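Cephalosporin acylase (Bacillus halodurans, PDB 2NLZ) probably hydrolyses the amide-linked acyl side chain of cephalosporins, as a member of the gamma-glutamyltranspeptidase family of N-terminal nucleophile hydrolases. Local coordinates at residues Gly45-Ala50 with Leu361-Gly366; Ala34-Asp39 with Ala51-Thr56; Val76-Lys81 with Asp367-Ser372. The protein carries 1 engineered substitution. All blocks are in the same frame, centred on the assembly; numbering follows the deposited sequence.

Interaction 1 lies between the other two, its centre 8 Å from that of interaction 2 and 9 Å from that of interaction 3, and each is largely buried. Interactions 1 and 2 both use helix 47-61: its first turn meets strand 359-365 in interaction 1, while its next turns pack on helix 31-42 in interaction 2. Interaction 3 pairs strands 71-78 and 370-376, and the second of these lies beside strand 359-365, so interactions 1 and 3 reach the same sheet. The chemistry changes with place. Interaction 1 mixes a carboxylate-to-helix-start bond with small apolar contacts; interaction 2 relies on small residues and has no cross-helix hydrogen bond; interaction 3 is backbone pairing that runs out to exposed turns.

Interaction 1: residues Gly45-Ala50 with Leu361-Gly366; sequences GNAIDA and LATADG
The N-terminal turn of helix 47-61 is held on strand 359-365 chiefly through the backbone N of Ala-47 and the carboxylate of Asp-365. Ala-47 N donates to Asp-365 OD2 (3.0 Å), meeting that oxygen on its anti side and 34° out of the carboxylate plane. The torsion of Asp-365 places CG between its backbone N and carbonyl carbon (chi1 63°), which brings the carboxylate up to the helix start; its other oxygen, OD1, accepts from Asn-369 N in the turn leading to strand 370-376. At the helix start, N-cap Asn-46 and Asp-49 form a capping box. Asn-46 OD1 takes a nearly straight bond from Asp-49 N (3.2 Å) and a weak one from Ile-48 N, while Asn-46 N returns a bond to the anti lone pair of Asp-49 OD2 (3.0 Å). In the layered alpha-beta-beta-alpha fold expected of this family, the contact lays the start of a helix against one face of a sheet. The partial positive charge of the helix start would be expected to stabilise the carboxylate of Asp-365 as an anion. An alanine here would remove the acceptor of both Ala-47 N and Asn-369 N, and would probably leave the helix start less firmly tied to the strand and its turn. Apolar contact fills in beside these bonds: Ala-47 CB lies over Ala-364 CA (3.9 Å), and Ala-50 CB meets the methyl CG2 of Thr-363 (4.0 Å). Thr-363 OG1 also points at Ala-47 O, a hydrogen bond that stays doubtful because the position of this hydroxyl is less sure. Farther back on the strand, Leu-361 touches Ala-51, Thr-54 and Ala-55 of the same helix.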
loop_
_atom_site.group_PDB
_atom_site.type_symbol
_atom_site.label_atom_id
_atom_site.label_comp_id
_atom_site.label_asym_id
_atom_site.label_seq_id
_atom_site.Cartn_x
_atom_site.Cartn_y
_atom_site.Cartn_z
ATOM N N GLY D 45 -20.719 4.927 -39.697
ATOM C CA GLY D 45 -20.734 3.510 -39.324
ATOM C C GLY D 45 -21.379 3.280 -37.974
ATOM O O GLY D 45 -21.401 4.177 -37.138
ATOM N N ASN D 46 -21.924 2.083 -37.778
ATOM C CA ASN D 46 -22.497 1.697 -36.499
ATOM C C ASN D 46 -21.497 0.843 -35.711
ATOM O O ASN D 46 -20.365 0.655 -36.146
ATOM C CB ASN D 46 -23.853 0.982 -36.683
ATOM C CG ASN D 46 -23.768 -0.258 -37.573
ATOM O OD1 ASN D 46 -22.800 -1.026 -37.534
ATOM N ND2 ASN D 46 -24.804 -0.461 -38.373
ATOM N N ALA D 47 -21.925 0.320 -34.567
ATOM C CA ALA D 47 -21.044 -0.402 -33.657
ATOM C C ALA D 47 -20.396 -1.618 -34.320
ATOM O O ALA D 47 -19.244 -1.947 -34.021
ATOM C CB ALA D 47 -21.796 -0.803 -32.398
ATOM N N ILE D 48 -21.132 -2.267 -35.223
ATOM C CA ILE D 48 -20.627 -3.423 -35.961
ATOM C C ILE D 48 -19.507 -2.977 -36.900
ATOM O O ILE D 48 -18.409 -3.550 -36.898
ATOM C CB ILE D 48 -21.749 -4.139 -36.760
ATOM C CG1 ILE D 48 -22.759 -4.802 -35.821
ATOM C CG2 ILE D 48 -21.177 -5.188 -37.694
ATOM C CD1 ILE D 48 -23.983 -3.943 -35.497
ATOM N N ASP D 49 -19.783 -1.943 -37.689
ATOM C CA ASP D 49 -18.773 -1.373 -38.563
ATOM C C ASP D 49 -17.519 -1.074 -37.765
ATOM O O ASP D 49 -16.433 -1.526 -38.130
ATOM C CB ASP D 49 -19.282 -0.099 -39.229
ATOM C CG ASP D 49 -20.360 -0.362 -40.256
ATOM O OD1 ASP D 49 -20.121 -1.159 -41.193
ATOM O OD2 ASP D 49 -21.438 0.252 -40.133
ATOM N N ALA D 50 -17.684 -0.345 -36.659
ATOM C CA ALA D 50 -16.571 0.029 -35.772
ATOM C C ALA D 50 -15.776 -1.168 -35.247
ATOM O O ALA D 50 -14.555 -1.099 -35.127
ATOM C CB ALA D 50 -17.071 0.884 -34.612
ATOM N N LEU D 361 -12.078 -6.591 -27.780
ATOM C CA LEU D 361 -12.559 -5.361 -28.363
ATOM C C LEU D 361 -14.029 -5.242 -27.977
ATOM O O LEU D 361 -14.756 -6.249 -27.969
ATOM C CB LEU D 361 -12.394 -5.496 -29.878
ATOM C CG LEU D 361 -12.900 -4.627 -31.011
ATOM C CD1 LEU D 361 -12.346 -5.273 -32.244
ATOM C CD2 LEU D 361 -14.418 -4.562 -31.084
ATOM N N ALA D 362 -14.472 -4.030 -27.651
ATOM C CA ALA D 362 -15.888 -3.813 -27.402
ATOM C C ALA D 362 -16.332 -2.492 -27.974
ATOM O O ALA D 362 -15.654 -1.476 -27.813
ATOM C CB ALA D 362 -16.200 -3.879 -25.925
ATOM N N THR D 363 -17.474 -2.518 -28.657
ATOM C CA THR D 363 -18.049 -1.323 -29.261
ATOM C C THR D 363 -19.546 -1.187 -28.965
ATOM O O THR D 363 -20.276 -2.179 -28.829
ATOM C CB THR D 363 -17.872 -1.337 -30.770
ATOM O OG1 THR D 363 -18.281 -2.612 -31.264
ATOM C CG2 THR D 363 -16.418 -1.117 -31.159
ATOM N N ALA D 364 -19.991 0.059 -28.868
ATOM C CA ALA D 364 -21.407 0.374 -28.705
ATOM C C ALA D 364 -21.714 1.723 -29.369
ATOM O O ALA D 364 -20.834 2.597 -29.459
ATOM C CB ALA D 364 -21.778 0.403 -27.237
ATOM N N ASP D 365 -22.948 1.886 -29.840
ATOM C CA ASP D 365 -23.370 3.160 -30.430
ATOM C C ASP D 365 -24.627 3.754 -29.800
ATOM O O ASP D 365 -25.195 3.188 -28.859
ATOM C CB ASP D 365 -23.509 3.053 -31.959
ATOM C CG ASP D 365 -24.587 2.063 -32.405
ATOM O OD1 ASP D 365 -25.575 1.856 -31.671
ATOM O OD2 ASP D 365 -24.455 1.507 -33.519
ATOM N N GLY D 366 -25.052 4.897 -30.337
ATOM C CA GLY D 366 -26.241 5.596 -29.859
ATOM C C GLY D 366 -27.552 4.914 -30.184
ATOM O O GLY D 366 -28.514 5.056 -29.444
#

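Interaction 2: residues Ala34-Asp39 with Ala51-Thr56; sequences AQAGLD and AIATAT
Gly-37 and Thr-54 mark the nearest backbone approach of helices 31-42 and 47-61, with their CA atoms 5.2 Å apart. The short helical segments pass with axes 7.4 Å from each other at closest and N-to-C directions 149° apart, so they run roughly antiparallel. Small residues permit this closeness. Gly-37 presents its bare CA to the other helix, where it meets Ala-53 CB (4.1 Å) and Thr-54 OG1 (3.6 Å), leaving little room for a side chain. Alongside, the methyl groups of Ala-36 and Ala-53 both point toward the opposite helix, with their CB atoms 4.4 Å apart. Each methyl also rests near the partner's backbone: Ala-53 CB lies 3.9 Å from Ala-36 O, and Ala-36 CB comes 4.0 Å from Ala-53 O. At the end of the contact nearer Ala-34, the methyl CG2 of Thr-54 approaches Ala-34 N (4.2 Å) in plain van der Waals contact.

The two helices are joined by a short loop and form an antiparallel helical hairpin, whose second arm also lies against strands 359-365 and 370-376 of the sheet through Ala-51 and Ala-55.

Polar groups make no hydrogen bond from one segment to the other. The torsion of Thr-54 puts OG1 anti to the carbonyl carbon and beside the backbone N (chi1 -46°), from where the hydroxyl bonds back to Ala-50 O, one turn earlier in its own helix. The same oxygen packs on Gly-37 without bonding to it.

Helix 31-42 also reaches a second copy of the protein: Asp-39 OD2 forms a salt bridge with Lys-42 NZ of that second subunit, and Leu-38 packs on its Gln-35.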
loop_
_atom_site.group_PDB
_atom_site.type_symbol
_atom_site.label_atom_id
_atom_site.label_comp_id
_atom_site.label_asym_id
_atom_site.label_seq_id
_atom_site.Cartn_x
_atom_site.Cartn_y
_atom_site.Cartn_z
ATOM N N ALA D 34 -8.719 1.665 -31.384
ATOM C CA ALA D 34 -9.898 2.375 -30.894
ATOM C C ALA D 34 -10.196 3.590 -31.778
ATOM O O ALA D 34 -11.353 3.870 -32.111
ATOM C CB ALA D 34 -9.706 2.797 -29.435
ATOM N N GLN D 35 -9.134 4.286 -32.174
ATOM C CA GLN D 35 -9.239 5.438 -33.055
ATOM C C GLN D 35 -9.889 5.090 -34.396
ATOM O O GLN D 35 -10.656 5.883 -34.932
ATOM C CB GLN D 35 -7.858 6.071 -33.262
ATOM C CG GLN D 35 -7.874 7.507 -33.792
ATOM C CD GLN D 35 -8.452 8.517 -32.803
ATOM O OE1 GLN D 35 -8.610 8.237 -31.608
ATOM N NE2 GLN D 35 -8.761 9.703 -33.307
ATOM N N ALA D 36 -9.591 3.899 -34.909
ATOM C CA ALA D 36 -10.179 3.403 -36.144
ATOM C C ALA D 36 -11.688 3.260 -36.028
ATOM O O ALA D 36 -12.429 3.736 -36.886
ATOM C CB ALA D 36 -9.539 2.065 -36.550
ATOM N N GLY D 37 -12.140 2.615 -34.957
ATOM C CA GLY D 37 -13.571 2.436 -34.710
ATOM C C GLY D 37 -14.308 3.755 -34.534
ATOM O O GLY D 37 -15.473 3.889 -34.916
ATOM N N LEU D 38 -13.623 4.733 -33.952
ATOM C CA LEU D 38 -14.155 6.080 -33.843
ATOM C C LEU D 38 -14.298 6.758 -35.199
ATOM O O LEU D 38 -15.322 7.379 -35.473
ATOM C CB LEU D 38 -13.264 6.922 -32.944
ATOM C CG LEU D 38 -13.758 7.176 -31.523
ATOM C CD1 LEU D 38 -14.375 5.937 -30.873
ATOM C CD2 LEU D 38 -12.604 7.698 -30.708
ATOM N N ASP D 39 -13.274 6.631 -36.044
ATOM C CA ASP D 39 -13.298 7.215 -37.384
ATOM C C ASP D 39 -14.398 6.614 -38.244
ATOM O O ASP D 39 -14.947 7.291 -39.119
ATOM C CB ASP D 39 -11.958 7.024 -38.085
ATOM C CG ASP D 39 -10.836 7.792 -37.420
ATOM O OD1 ASP D 39 -9.660 7.550 -37.791
ATOM O OD2 ASP D 39 -11.130 8.627 -36.524
ATOM N N ALA D 51 -16.483 -2.256 -34.939
ATOM C CA ALA D 51 -15.865 -3.466 -34.454
ATOM C C ALA D 51 -14.935 -4.031 -35.520
ATOM O O ALA D 51 -13.795 -4.392 -35.228
ATOM C CB ALA D 51 -16.925 -4.468 -34.079
ATOM N N ILE D 52 -15.426 -4.087 -36.758
ATOM C CA ILE D 52 -14.637 -4.567 -37.894
ATOM C C ILE D 52 -13.450 -3.635 -38.125
ATOM O O ILE D 52 -12.338 -4.089 -38.334
ATOM C CB ILE D 52 -15.501 -4.717 -39.167
ATOM C CG1 ILE D 52 -16.638 -5.716 -38.928
ATOM C CG2 ILE D 52 -14.670 -5.192 -40.341
ATOM C CD1 ILE D 52 -17.784 -5.609 -39.923
ATOM N N ALA D 53 -13.681 -2.335 -38.030
ATOM C CA ALA D 53 -12.600 -1.365 -38.178
ATOM C C ALA D 53 -11.468 -1.648 -37.201
ATOM O O ALA D 53 -10.304 -1.770 -37.583
ATOM C CB ALA D 53 -13.120 0.047 -37.986
ATOM N N THR D 54 -11.844 -1.780 -35.940
ATOM C CA THR D 54 -10.922 -2.029 -34.857
ATOM C C THR D 54 -10.245 -3.398 -34.952
ATOM O O THR D 54 -9.072 -3.530 -34.616
ATOM C CB THR D 54 -11.664 -1.927 -33.518
ATOM O OG1 THR D 54 -12.483 -0.748 -33.517
ATOM C CG2 THR D 54 -10.683 -1.867 -32.365
ATOM N N ALA D 55 -10.982 -4.411 -35.406
ATOM C CA ALA D 55 -10.447 -5.765 -35.477
ATOM C C ALA D 55 -9.348 -5.831 -36.514
ATOM O O ALA D 55 -8.246 -6.317 -36.242
ATOM C CB ALA D 55 -11.541 -6.759 -35.803
ATOM N N THR D 56 -9.656 -5.317 -37.701
ATOM C CA THR D 56 -8.716 -5.309 -38.816
ATOM C C THR D 56 -7.529 -4.404 -38.520
ATOM O O THR D 56 -6.415 -4.688 -38.957
ATOM C CB THR D 56 -9.381 -4.866 -40.139
ATOM O OG1 THR D 56 -10.105 -3.646 -39.935
ATOM C CG2 THR D 56 -10.327 -5.933 -40.644
#

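Interaction 3: residues Val76-Lys81 with Asp367-Ser372; sequences VWTKGK and DGNMVS
Met-370 O is gripped by two groups of the neighbouring strand: Trp-77 N donates a hydrogen bond (2.7 Å), meeting the carbonyl almost head-on, and the CA-H of Val-76 adds a weaker contact at 3.5 Å. The return bond runs from Met-370 N to Trp-77 O (2.9 Å) in the carbonyl plane, and Asn-369 CA reaches the same oxygen with its C-H. Trp-77 and Met-370 are thus an antiparallel hydrogen-bonded pair, with Val-76 and Val-371 the adjoining non-hydrogen-bonded pair, whose CB atoms pack 4.2 Å apart. Next along, Thr-78 OG1 donates to Asn-369 OD1 (2.9 Å), standing 51° above the amide carbonyl plane. Thr-78 also starts the type I' turn, ending at Lys-81, of the hairpin between strands 71-78 and 81-87. With CG anti to the backbone N (chi1 -178°), the Trp-77 indole has Gly-368 O in plane at its edge, 3.3 Å from CD1, while the returning turn covers one face: Lys-81 N sits over the ring centre and Gly-80 C nearer the rim. In the wider fold, Val-76 and Val-371 face helix 47-61, touching Ile-48 in the first case and Ala-47 and Ala-51 in the second, whereas Trp-77 and Met-370 project from the other face of the sheet and touch Pro-432 of strand 431-438.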
loop_
_atom_site.group_PDB
_atom_site.type_symbol
_atom_site.label_atom_id
_atom_site.label_comp_id
_atom_site.label_asym_id
_atom_site.label_seq_id
_atom_site.Cartn_x
_atom_site.Cartn_y
_atom_site.Cartn_z
ATOM N N VAL D 76 -23.087 -9.960 -31.031
ATOM C CA VAL D 76 -23.540 -8.643 -31.473
ATOM C C VAL D 76 -25.010 -8.415 -31.121
ATOM O O VAL D 76 -25.872 -9.244 -31.417
ATOM C CB VAL D 76 -23.222 -8.391 -32.990
ATOM C CG1 VAL D 76 -23.425 -9.649 -33.797
ATOM C CG2 VAL D 76 -24.067 -7.275 -33.550
ATOM N N TRP D 77 -25.270 -7.306 -30.439
ATOM C CA TRP D 77 -26.639 -6.921 -30.112
ATOM C C TRP D 77 -27.093 -5.837 -31.050
ATOM O O TRP D 77 -26.536 -4.741 -31.061
ATOM C CB TRP D 77 -26.754 -6.396 -28.687
ATOM C CG TRP D 77 -28.162 -6.033 -28.285
ATOM C CD1 TRP D 77 -28.817 -4.845 -28.515
ATOM C CD2 TRP D 77 -29.081 -6.856 -27.549
ATOM N NE1 TRP D 77 -30.082 -4.887 -27.968
ATOM C CE2 TRP D 77 -30.265 -6.108 -27.370
ATOM C CE3 TRP D 77 -29.013 -8.154 -27.019
ATOM C CZ2 TRP D 77 -31.365 -6.617 -26.691
ATOM C CZ3 TRP D 77 -30.110 -8.658 -26.353
ATOM C CH2 TRP D 77 -31.269 -7.895 -26.196
ATOM N N THR D 78 -28.125 -6.148 -31.818
ATOM C CA THR D 78 -28.671 -5.216 -32.780
ATOM C C THR D 78 -30.132 -5.563 -33.006
ATOM O O THR D 78 -30.487 -6.753 -33.066
ATOM C CB THR D 78 -27.856 -5.234 -34.102
ATOM O OG1 THR D 78 -28.426 -4.315 -35.036
ATOM C CG2 THR D 78 -27.808 -6.631 -34.704
ATOM N N LYS D 79 -30.962 -4.519 -33.124
ATOM C CA LYS D 79 -32.430 -4.627 -33.273
ATOM C C LYS D 79 -33.053 -5.466 -32.157
ATOM O O LYS D 79 -33.815 -6.400 -32.431
ATOM C CB LYS D 79 -32.863 -5.211 -34.643
ATOM C CG LYS D 79 -31.853 -5.149 -35.806
ATOM C CD LYS D 79 -31.977 -3.891 -36.655
ATOM C CE LYS D 79 -31.020 -3.958 -37.843
ATOM N NZ LYS D 79 -31.145 -2.780 -38.743
ATOM N N GLY D 80 -32.702 -5.149 -30.910
ATOM C CA GLY D 80 -33.244 -5.843 -29.732
ATOM C C GLY D 80 -33.009 -7.347 -29.602
ATOM O O GLY D 80 -33.737 -8.029 -28.880
ATOM N N LYS D 81 -31.976 -7.857 -30.272
ATOM C CA LYS D 81 -31.698 -9.292 -30.324
ATOM C C LYS D 81 -30.193 -9.572 -30.252
ATOM O O LYS D 81 -29.381 -8.893 -30.897
ATOM C CB LYS D 81 -32.285 -9.886 -31.613
ATOM C CG LYS D 81 -32.391 -11.411 -31.662
ATOM C CD LYS D 81 -33.551 -11.941 -30.820
ATOM C CE LYS D 81 -34.216 -13.161 -31.466
ATOM N NZ LYS D 81 -33.241 -14.189 -31.942
ATOM N N ASP D 367 -27.577 4.157 -31.280
ATOM C CA ASP D 367 -28.793 3.484 -31.762
ATOM C C ASP D 367 -29.040 2.118 -31.119
ATOM O O ASP D 367 -29.817 1.316 -31.643
ATOM C CB ASP D 367 -28.738 3.311 -33.284
ATOM C CG ASP D 367 -28.516 4.625 -34.021
ATOM O OD1 ASP D 367 -29.298 5.571 -33.802
ATOM O OD2 ASP D 367 -27.565 4.711 -34.830
ATOM N N GLY D 368 -28.368 1.850 -30.000
ATOM C CA GLY D 368 -28.580 0.615 -29.244
ATOM C C GLY D 368 -27.895 -0.623 -29.789
ATOM O O GLY D 368 -28.231 -1.735 -29.392
ATOM N N ASN D 369 -26.944 -0.439 -30.702
ATOM C CA ASN D 369 -26.108 -1.545 -31.164
ATOM C C ASN D 369 -24.843 -1.691 -30.317
ATOM O O ASN D 369 -24.252 -0.690 -29.895
ATOM C CB ASN D 369 -25.763 -1.395 -32.634
ATOM C CG ASN D 369 -26.986 -1.202 -33.491
ATOM O OD1 ASN D 369 -27.926 -1.993 -33.439
ATOM N ND2 ASN D 369 -26.988 -0.139 -34.286
ATOM N N MET D 370 -24.465 -2.942 -30.046
ATOM C CA MET D 370 -23.344 -3.263 -29.158
ATOM C C MET D 370 -22.671 -4.545 -29.624
ATOM O O MET D 370 -23.367 -5.497 -30.027
ATOM C CB MET D 370 -23.828 -3.451 -27.713
ATOM C CG MET D 370 -24.476 -2.212 -27.116
ATOM S SD MET D 370 -24.276 -2.004 -25.347
ATOM C CE MET D 370 -25.608 -3.037 -24.786
ATOM N N VAL D 371 -21.335 -4.586 -29.585
ATOM C CA VAL D 371 -20.630 -5.822 -29.950
ATOM C C VAL D 371 -19.459 -6.209 -29.051
ATOM O O VAL D 371 -18.658 -5.373 -28.644
ATOM C CB VAL D 371 -20.260 -5.906 -31.480
ATOM C CG1 VAL D 371 -20.220 -4.537 -32.121
ATOM C CG2 VAL D 371 -18.953 -6.695 -31.728
ATOM N N SER D 372 -19.415 -7.498 -28.734
ATOM C CA SER D 372 -18.281 -8.155 -28.114
ATOM C C SER D 372 -17.540 -8.914 -29.211
ATOM O O SER D 372 -18.079 -9.863 -29.771
ATOM C CB SER D 372 -18.798 -9.146 -27.074
ATOM O OG SER D 372 -17.761 -9.710 -26.290
#